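PDB 4MB7: endonuclease 8-like L720, which is an endonuclease VIII-like protein of the Fpg/Nei family, with an H2TH domain and a bound zinc ion. Local coordinates for residues D38-Y52 with L55-M69. Sequence-based numbering, arbitrary orientation.
With SO4 (sulfate ion), chain E; SO4 (sulfate ion), chain D.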
ATOM      1  N   ASP A  38       0.013  28.381   1.323  1.00 20.04           N
ATOM      2  CA  ASP A  38       1.161  28.869   0.552  1.00 20.66           C
ATOM      3  C   ASP A  38       2.406  27.983   0.624  1.00 23.59           C
ATOM      4  O   ASP A  38       3.476  28.368   0.155  1.00 20.29           O
ATOM      5  CB  ASP A  38       1.505  30.319   0.915  1.00 28.69           C
ATOM      6  CG  ASP A  38       0.406  31.288   0.535  1.00 59.18           C
ATOM      7  OD1 ASP A  38      -0.263  31.052  -0.496  1.00 37.54           O
ATOM      8  OD2 ASP A  38       0.205  32.280   1.266  1.00 56.57           O
ATOM      9  N   TYR A  39       2.265  26.797   1.206  1.00 21.02           N
ATOM     10  CA  TYR A  39       3.327  25.804   1.135  1.00 19.87           C
ATOM     11  C   TYR A  39       3.430  25.269  -0.291  1.00 18.59           C
ATOM     12  O   TYR A  39       2.464  25.319  -1.051  1.00 19.04           O
ATOM     13  CB  TYR A  39       3.069  24.658   2.115  1.00 18.71           C
ATOM     14  CG  TYR A  39       3.779  24.814   3.442  1.00 19.72           C
ATOM     15  CD1 TYR A  39       3.311  25.699   4.405  1.00 21.28           C
ATOM     16  CD2 TYR A  39       4.915  24.071   3.732  1.00 19.16           C
ATOM     17  CE1 TYR A  39       3.958  25.843   5.620  1.00 22.29           C
ATOM     18  CE2 TYR A  39       5.568  24.206   4.943  1.00 20.12           C
ATOM     19  CZ  TYR A  39       5.086  25.094   5.883  1.00 23.28           C
ATOM     20  OH  TYR A  39       5.732  25.232   7.091  1.00 22.71           O
ATOM     21  N   ILE A  40       4.607  24.762  -0.645  1.00 21.68           N
ATOM     22  CA  ILE A  40       4.853  24.237  -1.981  1.00 22.94           C
ATOM     23  C   ILE A  40       4.991  22.719  -1.944  1.00 19.25           C
ATOM     24  O   ILE A  40       5.683  22.176  -1.083  1.00 19.16           O
ATOM     25  CB  ILE A  40       6.147  24.822  -2.576  1.00 23.99           C
ATOM     26  CG1 ILE A  40       6.131  26.350  -2.507  1.00 35.41           C
ATOM     27  CG2 ILE A  40       6.343  24.348  -4.010  1.00 28.52           C
ATOM     28  CD1 ILE A  40       5.050  26.980  -3.336  1.00 37.68           C
ATOM     29  N   ILE A  41       4.327  22.039  -2.874  1.00 19.74           N
ATOM     30  CA  ILE A  41       4.502  20.598  -3.025  1.00 20.47           C
ATOM     31  C   ILE A  41       5.878  20.317  -3.614  1.00 19.31           C
ATOM     32  O   ILE A  41       6.124  20.572  -4.791  1.00 25.32           O
ATOM     33  CB  ILE A  41       3.418  19.984  -3.927  1.00 18.88           C
ATOM     34  CG1 ILE A  41       2.038  20.144  -3.285  1.00 24.48           C
ATOM     35  CG2 ILE A  41       3.713  18.514  -4.194  1.00 19.75           C
ATOM     36  CD1 ILE A  41       0.917  19.499  -4.074  1.00 27.16           C
ATOM     37  N   ARG A  42       6.776  19.797  -2.786  1.00 17.60           N
ATOM     38  CA  ARG A  42       8.142  19.534  -3.215  1.00 15.76           C
ATOM     39  C   ARG A  42       8.291  18.168  -3.877  1.00 25.23           C
ATOM     40  O   ARG A  42       8.956  18.042  -4.905  1.00 24.57           O
ATOM     41  CB  ARG A  42       9.106  19.655  -2.030  1.00 19.39           C
ATOM     42  CG  ARG A  42      10.551  19.291  -2.352  1.00 26.16           C
ATOM     43  CD  ARG A  42      11.114  20.159  -3.471  1.00 33.59           C
ATOM     44  NE  ARG A  42      12.486  19.787  -3.809  1.00 45.60           N
ATOM     45  CZ  ARG A  42      12.814  18.860  -4.703  1.00 55.31           C
ATOM     46  NH1 ARG A  42      11.867  18.201  -5.357  1.00 44.30           N
ATOM     47  NH2 ARG A  42      14.089  18.590  -4.944  1.00 41.73           N
ATOM     48  N   LYS A  43       7.666  17.149  -3.293  1.00 19.78           N
ATOM     49  CA  LYS A  43       7.849  15.781  -3.768  1.00 31.95           C
ATOM     50  C   LYS A  43       6.762  14.824  -3.276  1.00 26.71           C
ATOM     51  O   LYS A  43       6.283  14.938  -2.148  1.00 18.74           O
ATOM     52  CB  LYS A  43       9.227  15.263  -3.334  1.00 26.21           C
ATOM     53  CG  LYS A  43       9.611  13.913  -3.916  1.00 37.96           C
ATOM     54  N   TRP A  44       6.373  13.891  -4.142  1.00 16.98           N
ATOM     55  CA  TRP A  44       5.541  12.760  -3.753  1.00 13.99           C
ATOM     56  C   TRP A  44       6.386  11.494  -3.818  1.00 13.72           C
ATOM     57  O   TRP A  44       7.261  11.369  -4.674  1.00 18.33           O
ATOM     58  CB  TRP A  44       4.371  12.573  -4.723  1.00 16.10           C
ATOM     59  CG  TRP A  44       3.327  13.643  -4.730  1.00 18.91           C
ATOM     60  CD1 TRP A  44       3.309  14.764  -5.510  1.00 17.22           C
ATOM     61  CD2 TRP A  44       2.119  13.672  -3.958  1.00 14.02           C
ATOM     62  NE1 TRP A  44       2.174  15.498  -5.256  1.00 19.65           N
ATOM     63  CE2 TRP A  44       1.427  14.848  -4.309  1.00 16.44           C
ATOM     64  CE3 TRP A  44       1.561  12.822  -2.996  1.00 17.73           C
ATOM     65  CZ2 TRP A  44       0.206  15.196  -3.731  1.00 20.31           C
ATOM     66  CZ3 TRP A  44       0.351  13.171  -2.424  1.00 24.60           C
ATOM     67  CH2 TRP A  44      -0.315  14.346  -2.795  1.00 22.55           C
ATOM     68  N   TRP A  45       6.122  10.554  -2.918  1.00 15.85           N
ATOM     69  CA  TRP A  45       6.629   9.195  -3.067  1.00 18.38           C
ATOM     70  C   TRP A  45       5.742   8.224  -2.299  1.00 18.91           C
ATOM     71  O   TRP A  45       4.883   8.642  -1.523  1.00 15.17           O
ATOM     72  CB  TRP A  45       8.107   9.073  -2.651  1.00 16.39           C
ATOM     73  CG  TRP A  45       8.384   9.140  -1.169  1.00 14.01           C
ATOM     74  CD1 TRP A  45       8.667   8.090  -0.340  1.00 17.38           C
ATOM     75  CD2 TRP A  45       8.440  10.318  -0.354  1.00 14.01           C
ATOM     76  NE1 TRP A  45       8.881   8.542   0.942  1.00 19.19           N
ATOM     77  CE2 TRP A  45       8.747   9.904   0.959  1.00 21.01           C
ATOM     78  CE3 TRP A  45       8.249  11.682  -0.605  1.00 17.54           C
ATOM     79  CZ2 TRP A  45       8.868  10.807   2.018  1.00 19.48           C
ATOM     80  CZ3 TRP A  45       8.369  12.573   0.446  1.00 28.42           C
ATOM     81  CH2 TRP A  45       8.676  12.132   1.740  1.00 25.95           C
ATOM     82  N   PHE A  46       5.929   6.933  -2.540  1.00 13.77           N
ATOM     83  CA  PHE A  46       5.130   5.925  -1.858  1.00 13.45           C
ATOM     84  C   PHE A  46       5.969   4.709  -1.494  1.00 21.27           C
ATOM     85  O   PHE A  46       6.965   4.408  -2.149  1.00 15.94           O
ATOM     86  CB  PHE A  46       3.926   5.509  -2.714  1.00 13.38           C
ATOM     87  CG  PHE A  46       4.278   4.608  -3.869  1.00 14.00           C
ATOM     88  CD1 PHE A  46       4.691   5.141  -5.080  1.00 15.77           C
ATOM     89  CD2 PHE A  46       4.187   3.229  -3.743  1.00 23.54           C
ATOM     90  CE1 PHE A  46       5.017   4.313  -6.144  1.00 18.14           C
ATOM     91  CE2 PHE A  46       4.511   2.399  -4.800  1.00 21.87           C
ATOM     92  CZ  PHE A  46       4.928   2.940  -6.001  1.00 18.28           C
ATOM     93  N   ALA A  47       5.558   4.021  -0.436  1.00 16.01           N
ATOM     94  CA  ALA A  47       6.221   2.804  -0.001  1.00 16.38           C
ATOM     95  C   ALA A  47       5.187   1.920   0.673  1.00 22.10           C
ATOM     96  O   ALA A  47       4.659   2.267   1.728  1.00 17.30           O
ATOM     97  CB  ALA A  47       7.352   3.129   0.956  1.00 21.16           C
ATOM     98  N   GLY A  48       4.887   0.784   0.055  1.00 17.16           N
ATOM     99  CA  GLY A  48       3.846  -0.086   0.564  1.00 17.80           C
ATOM    100  C   GLY A  48       2.492   0.591   0.518  1.00 15.65           C
ATOM    101  O   GLY A  48       2.071   1.085  -0.528  1.00 19.68           O
ATOM    102  N   LYS A  49       1.811   0.628   1.658  1.00 17.36           N
ATOM    103  CA  LYS A  49       0.471   1.204   1.721  1.00 20.33           C
ATOM    104  C   LYS A  49       0.474   2.676   2.139  1.00 14.67           C
ATOM    105  O   LYS A  49      -0.575   3.244   2.444  1.00 23.19           O
ATOM    106  CB  LYS A  49      -0.418   0.376   2.653  1.00 20.79           C
ATOM    107  CG  LYS A  49      -0.576  -1.076   2.208  1.00 20.14           C
ATOM    108  CD  LYS A  49      -1.435  -1.872   3.173  1.00 44.67           C
ATOM    109  CE  LYS A  49      -1.518  -3.332   2.751  1.00 44.39           C
ATOM    110  NZ  LYS A  49      -2.183  -4.172   3.784  1.00 69.94           N
ATOM    111  N   TYR A  50       1.653   3.290   2.145  1.00 12.65           N
ATOM    112  CA  TYR A  50       1.784   4.700   2.507  1.00 14.56           C
ATOM    113  C   TYR A  50       2.126   5.562   1.293  1.00 22.39           C
ATOM    114  O   TYR A  50       3.014   5.222   0.513  1.00 15.30           O
ATOM    115  CB  TYR A  50       2.887   4.887   3.552  1.00 13.18           C
ATOM    116  CG  TYR A  50       2.594   4.342   4.937  1.00 19.05           C
ATOM    117  CD1 TYR A  50       1.390   4.607   5.577  1.00 15.06           C
ATOM    118  CD2 TYR A  50       3.538   3.573   5.609  1.00 27.24           C
ATOM    119  CE1 TYR A  50       1.135   4.115   6.850  1.00 15.70           C
ATOM    120  CE2 TYR A  50       3.293   3.078   6.873  1.00 18.03           C
ATOM    121  CZ  TYR A  50       2.092   3.350   7.491  1.00 18.60           C
ATOM    122  OH  TYR A  50       1.855   2.852   8.755  1.00 21.69           O
ATOM    123  N   ILE A  51       1.426   6.683   1.149  1.00 14.65           N
ATOM    124  CA  ILE A  51       1.793   7.705   0.172  1.00 12.76           C
ATOM    125  C   ILE A  51       2.270   8.952   0.911  1.00 16.15           C
ATOM    126  O   ILE A  51       1.601   9.424   1.828  1.00 16.59           O
ATOM    127  CB  ILE A  51       0.607   8.086  -0.736  1.00 16.13           C
ATOM    128  CG1 ILE A  51       0.173   6.890  -1.579  1.00 26.65           C
ATOM    129  CG2 ILE A  51       0.983   9.258  -1.640  1.00 20.81           C
ATOM    130  CD1 ILE A  51      -0.980   7.191  -2.517  1.00 26.35           C
ATOM    131  N   TYR A  52       3.422   9.485   0.509  1.00 12.57           N
ATOM    132  CA  TYR A  52       4.025  10.607   1.220  1.00 12.84           C
ATOM    133  C   TYR A  52       4.030  11.885   0.394  1.00 23.14           C
ATOM    134  O   TYR A  52       4.256  11.857  -0.816  1.00 16.22           O
ATOM    135  CB  TYR A  52       5.456  10.267   1.645  1.00 16.32           C
ATOM    136  CG  TYR A  52       5.559   9.122   2.626  1.00 17.86           C
ATOM    137  CD1 TYR A  52       5.547   9.353   3.995  1.00 18.53           C
ATOM    138  CD2 TYR A  52       5.670   7.810   2.184  1.00 15.30           C
ATOM    139  CE1 TYR A  52       5.644   8.309   4.898  1.00 15.97           C
ATOM    140  CE2 TYR A  52       5.765   6.756   3.080  1.00 16.01           C
ATOM    141  CZ  TYR A  52       5.751   7.014   4.437  1.00 12.53           C
ATOM    142  OH  TYR A  52       5.842   5.978   5.339  1.00 18.13           O
ATOM    143  N   LEU A  55       6.111  18.943   1.867  1.00 14.03           N
ATOM    144  CA  LEU A  55       5.718  20.337   1.697  1.00 17.67           C
ATOM    145  C   LEU A  55       6.784  21.270   2.256  1.00 28.85           C
ATOM    146  O   LEU A  55       7.236  21.099   3.390  1.00 16.65           O
ATOM    147  CB  LEU A  55       4.380  20.602   2.391  1.00 18.82           C
ATOM    148  CG  LEU A  55       3.189  19.742   1.962  1.00 26.11           C
ATOM    149  CD1 LEU A  55       1.978  20.049   2.827  1.00 20.90           C
ATOM    150  CD2 LEU A  55       2.861  19.958   0.490  1.00 22.88           C
ATOM    151  N   ILE A  56       7.187  22.251   1.456  1.00 16.98           N
ATOM    152  CA  ILE A  56       8.187  23.224   1.880  1.00 19.10           C
ATOM    153  C   ILE A  56       7.678  24.658   1.739  1.00 20.64           C
ATOM    154  O   ILE A  56       6.762  24.935   0.965  1.00 17.99           O
ATOM    155  CB  ILE A  56       9.501  23.084   1.080  1.00 24.83           C
ATOM    156  CG1 ILE A  56       9.274  23.446  -0.389  1.00 21.41           C
ATOM    157  CG2 ILE A  56      10.066  21.678   1.208  1.00 20.77           C
ATOM    158  CD1 ILE A  56      10.532  23.396  -1.234  1.00 31.91           C
ATOM    159  N   SER A  57       8.285  25.562   2.500  1.00 18.17           N
ATOM    160  CA  SER A  57       7.980  26.984   2.414  1.00 22.44           C
ATOM    161  C   SER A  57       9.168  27.771   2.955  1.00 20.25           C
ATOM    162  O   SER A  57       9.783  27.372   3.943  1.00 30.07           O
ATOM    163  CB  SER A  57       6.712  27.313   3.205  1.00 23.95           C
ATOM    164  OG  SER A  57       6.267  28.631   2.937  1.00 29.48           O
ATOM    165  N   SER A  58       9.495  28.888   2.323  1.00 25.22           N
ATOM    166  CA  SER A  58      10.716  29.602   2.676  1.00 26.76           C
ATOM    167  C   SER A  58      10.708  30.080   4.126  1.00 23.48           C
ATOM    168  O   SER A  58       9.758  30.684   4.575  1.00 25.16           O
ATOM    169  CB  SER A  58      10.910  30.796   1.739  1.00 35.65           C
ATOM    170  OG  SER A  58      12.208  31.337   1.861  1.00 48.89           O
ATOM    171  N   ASN A  59      11.763  29.722   4.836  1.00 25.24           N
ATOM    172  CA  ASN A  59      11.971  30.127   6.214  1.00 29.17           C
ATOM    173  C   ASN A  59      10.948  29.583   7.177  1.00 25.41           C
ATOM    174  O   ASN A  59      10.733  30.104   8.257  1.00 26.59           O
ATOM    175  CB  ASN A  59      12.056  31.624   6.313  1.00 34.07           C
ATOM    176  CG  ASN A  59      13.475  32.083   6.305  1.00 89.61           C
ATOM    177  OD1 ASN A  59      14.159  32.012   7.326  1.00 82.92           O
ATOM    178  ND2 ASN A  59      13.954  32.489   5.143  1.00 67.90           N
ATOM    179  N   LYS A  60      10.350  28.492   6.763  1.00 22.37           N
ATOM    180  CA  LYS A  60       9.360  27.781   7.565  1.00 21.32           C
ATOM    181  C   LYS A  60       9.715  26.298   7.653  1.00 22.17           C
ATOM    182  O   LYS A  60      10.441  25.810   6.823  1.00 21.34           O
ATOM    183  CB  LYS A  60       7.978  27.903   6.944  1.00 24.85           C
ATOM    184  CG  LYS A  60       7.364  29.287   6.926  1.00 29.52           C
ATOM    185  CD  LYS A  60       5.875  29.160   6.667  1.00 30.75           C
ATOM    186  CE  LYS A  60       5.247  30.475   6.268  1.00 50.44           C
ATOM    187  NZ  LYS A  60       3.805  30.487   6.606  1.00 48.06           N
ATOM    188  N   PRO A  61       9.225  25.598   8.671  1.00 18.00           N
ATOM    189  CA  PRO A  61       9.579  24.182   8.801  1.00 18.62           C
ATOM    190  C   PRO A  61       8.980  23.332   7.685  1.00 24.49           C
ATOM    191  O   PRO A  61       7.853  23.568   7.250  1.00 17.75           O
ATOM    192  CB  PRO A  61       8.976  23.790  10.156  1.00 19.52           C
ATOM    193  CG  PRO A  61       7.905  24.792  10.401  1.00 21.33           C
ATOM    194  CD  PRO A  61       8.405  26.068   9.802  1.00 22.56           C
ATOM    195  N   THR A  62       9.752  22.356   7.222  1.00 16.44           N
ATOM    196  CA  THR A  62       9.285  21.405   6.224  1.00 21.33           C
ATOM    197  C   THR A  62       8.405  20.352   6.890  1.00 16.74           C
ATOM    198  O   THR A  62       8.687  19.913   8.003  1.00 21.03           O
ATOM    199  CB  THR A  62      10.476  20.725   5.518  1.00 17.37           C
ATOM    200  OG1 THR A  62      11.154  21.687   4.700  1.00 21.10           O
ATOM    201  CG2 THR A  62      10.013  19.566   4.642  1.00 19.78           C
ATOM    202  N   TYR A  63       7.329  19.963   6.216  1.00 15.34           N
ATOM    203  CA  TYR A  63       6.455  18.916   6.728  1.00 16.48           C
ATOM    204  C   TYR A  63       6.245  17.800   5.714  1.00 20.39           C
ATOM    205  O   TYR A  63       6.374  18.004   4.507  1.00 19.12           O
ATOM    206  CB  TYR A  63       5.099  19.492   7.136  1.00 17.98           C
ATOM    207  CG  TYR A  63       5.139  20.347   8.382  1.00 20.06           C
ATOM    208  CD1 TYR A  63       5.285  19.770   9.637  1.00 21.48           C
ATOM    209  CD2 TYR A  63       5.017  21.727   8.302  1.00 18.77           C
ATOM    210  CE1 TYR A  63       5.315  20.550  10.783  1.00 21.93           C
ATOM    211  CE2 TYR A  63       5.045  22.513   9.440  1.00 24.46           C
ATOM    212  CZ  TYR A  63       5.194  21.921  10.676  1.00 25.88           C
ATOM    213  OH  TYR A  63       5.221  22.707  11.808  1.00 23.55           O
ATOM    214  N   VAL A  64       5.919  16.616   6.218  1.00 14.91           N
ATOM    215  CA  VAL A  64       5.546  15.496   5.364  1.00 14.18           C
ATOM    216  C   VAL A  64       4.169  14.990   5.762  1.00 15.27           C
ATOM    217  O   VAL A  64       3.928  14.662   6.923  1.00 26.06           O
ATOM    218  CB  VAL A  64       6.560  14.341   5.453  1.00 16.74           C
ATOM    219  CG1 VAL A  64       6.056  13.129   4.671  1.00 15.79           C
ATOM    220  CG2 VAL A  64       7.922  14.786   4.940  1.00 15.84           C
ATOM    221  N   ILE A  65       3.260  14.945   4.799  1.00 15.48           N
ATOM    222  CA  ILE A  65       1.943  14.372   5.032  1.00 13.18           C
ATOM    223  C   ILE A  65       1.930  12.921   4.577  1.00 13.25           C
ATOM    224  O   ILE A  65       2.238  12.623   3.421  1.00 15.15           O
ATOM    225  CB  ILE A  65       0.843  15.144   4.288  1.00 15.29           C
ATOM    226  CG1 ILE A  65       0.757  16.580   4.807  1.00 30.10           C
ATOM    227  CG2 ILE A  65      -0.496  14.447   4.454  1.00 15.49           C
ATOM    228  CD1 ILE A  65      -0.298  17.411   4.111  1.00 25.08           C
ATOM    229  N   ARG A  66       1.591  12.023   5.494  1.00 13.03           N
ATOM    230  CA  ARG A  66       1.503  10.605   5.178  1.00 17.26           C
ATOM    231  C   ARG A  66       0.051  10.166   5.070  1.00 12.95           C
ATOM    232  O   ARG A  66      -0.753  10.411   5.971  1.00 16.64           O
ATOM    233  CB  ARG A  66       2.221   9.761   6.235  1.00 14.09           C
ATOM    234  CG  ARG A  66       2.302   8.284   5.886  1.00 19.27           C
ATOM    235  CD  ARG A  66       2.771   7.462   7.078  1.00 14.28           C
ATOM    236  NE  ARG A  66       1.751   7.410   8.122  1.00 18.50           N
ATOM    237  CZ  ARG A  66       1.966   6.981   9.360  1.00 24.09           C
ATOM    238  NH1 ARG A  66       3.173   6.565   9.722  1.00 16.03           N
ATOM    239  NH2 ARG A  66       0.974   6.974  10.238  1.00 16.78           N
ATOM    240  N   THR A  67      -0.276   9.514   3.962  1.00 12.65           N
ATOM    241  CA  THR A  67      -1.623   9.019   3.735  1.00 13.12           C
ATOM    242  C   THR A  67      -1.645   7.498   3.688  1.00 21.07           C
ATOM    243  O   THR A  67      -0.870   6.873   2.960  1.00 14.45           O
ATOM    244  CB  THR A  67      -2.205   9.566   2.416  1.00 12.59           C
ATOM    245  OG1 THR A  67      -2.216  10.999   2.454  1.00 17.75           O
ATOM    246  CG2 THR A  67      -3.624   9.058   2.208  1.00 12.57           C
ATOM    247  N   HIS A  68      -2.528   6.908   4.483  1.00 16.22           N
ATOM    248  CA  HIS A  68      -2.798   5.482   4.400  1.00 13.32           C
ATOM    249  C   HIS A  68      -4.245   5.293   3.958  1.00 20.60           C
ATOM    250  O   HIS A  68      -5.175   5.542   4.725  1.00 18.53           O
ATOM    251  CB  HIS A  68      -2.569   4.807   5.753  1.00 16.92           C
ATOM    252  CG  HIS A  68      -2.903   3.347   5.758  1.00 31.07           C
ATOM    253  ND1 HIS A  68      -3.393   2.699   6.872  1.00 74.64           N
ATOM    254  CD2 HIS A  68      -2.820   2.410   4.784  1.00 34.31           C
ATOM    255  CE1 HIS A  68      -3.596   1.426   6.584  1.00 68.18           C
ATOM    256  NE2 HIS A  68      -3.256   1.224   5.323  1.00 35.45           N
ATOM    257  N   MET A  69      -4.429   4.870   2.713  1.00 16.64           N
ATOM    258  CA  MET A  69      -5.766   4.688   2.167  1.00 18.58           C
ATOM    259  C   MET A  69      -6.423   3.436   2.741  1.00 34.22           C
ATOM    260  O   MET A  69      -5.886   2.335   2.637  1.00 23.18           O
ATOM    261  CB  MET A  69      -5.719   4.626   0.637  1.00 24.17           C
ATOM    262  CG  MET A  69      -5.316   5.943  -0.014  1.00 27.98           C
ATOM    263  SD  MET A  69      -5.304   5.890  -1.818  1.00 31.15           S
ATOM    264  CE  MET A  69      -3.905   4.812  -2.129  1.00 23.74           C
TER
HETATM  265  S   SO4 E 304      -1.714  -1.948   7.164  0.50 40.91           S
HETATM  266  O1  SO4 E 304      -0.976  -0.824   6.597  0.50 18.98           O
HETATM  267  O2  SO4 E 304      -3.139  -1.631   7.187  0.50 72.77           O
HETATM  268  O3  SO4 E 304      -1.493  -3.136   6.344  0.50 45.09           O
HETATM  269  O4  SO4 E 304      -1.251  -2.203   8.525  0.50 62.40           O
HETATM  270  S   SO4 D 303      -5.739  -5.141   3.076  0.70 56.97           S
HETATM  271  O1  SO4 D 303      -4.848  -4.142   2.492  0.70 62.95           O
HETATM  272  O2  SO4 D 303      -6.674  -4.485   3.986  0.70 86.50           O
HETATM  273  O3  SO4 D 303      -6.485  -5.806   2.011  0.70 41.80           O
HETATM  274  O4  SO4 D 303      -4.953  -6.124   3.815  0.70 39.25           O
HETATM  275  O   HOH W   1      -3.109   2.711   1.325  1.00 47.83           O
HETATM  276  O   HOH W   2       0.268  11.823   1.597  1.00 15.53           O
HETATM  277  O   HOH W   3       5.666   5.886   8.121  1.00 15.60           O
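Arg66 lays its guanidinium nearly parallel to the ring of Tyr50, the planes 13° apart and Arg66 CZ 4.5 Å from the ring centroid, a cation-pi stack set off-centre. The aliphatic part of the arginine does the closer packing: Arg66 CD sits over the Tyr50 face, 3.5 Å from CD1, while Arg66 CG meets CE1 of Tyr52. With CG anti to the backbone N (chi1 -174°) and a bend at chi3, the arginine first runs alongside Tyr52 and then turns over Tyr50. Water 3, in the guanidinium plane at its edge, accepts from Arg66 NH1 and also bonds Tyr52 OH. The Tyr50 ring turns its edge to the face of His68, planes at 72°, in an offset edge-to-face pair.

These side chains share one face of a beta meander, in which strands 40-47, 50-56 and 63-70 follow one another antiparallel. The type II' turn Ala47-Tyr50 joins the first two; the connection containing the type II turn Ser57-Lys60 joins the last two at the other end. Ile51 and Thr67 form a hydrogen-bonded pair between the last two strands. Ile51 N donates to Thr67 O at 2.9 Å. In return, Thr67 N donates to Ile51 O at 2.8 Å. At the far end, Ile40 and Ile56 pair likewise between the first two. There Tyr39 reaches past the strands: its OH donates to Pro61 O at 2.7 Å in the carbonyl plane, and Ser57 CB rests over the ring centre in a CH-pi contact.

Further out, Tyr50 OH is held by Asn120 N, and water 2 bridges Ile51 O, Ile65 O and Thr67 OG1, the last also bonded to Trp101. Near the turn, the extended Lys49 carries NZ to two sulfate ions, 2.8 Å from O3 of the one in chain E, whose O2 lies close to the His68 edge.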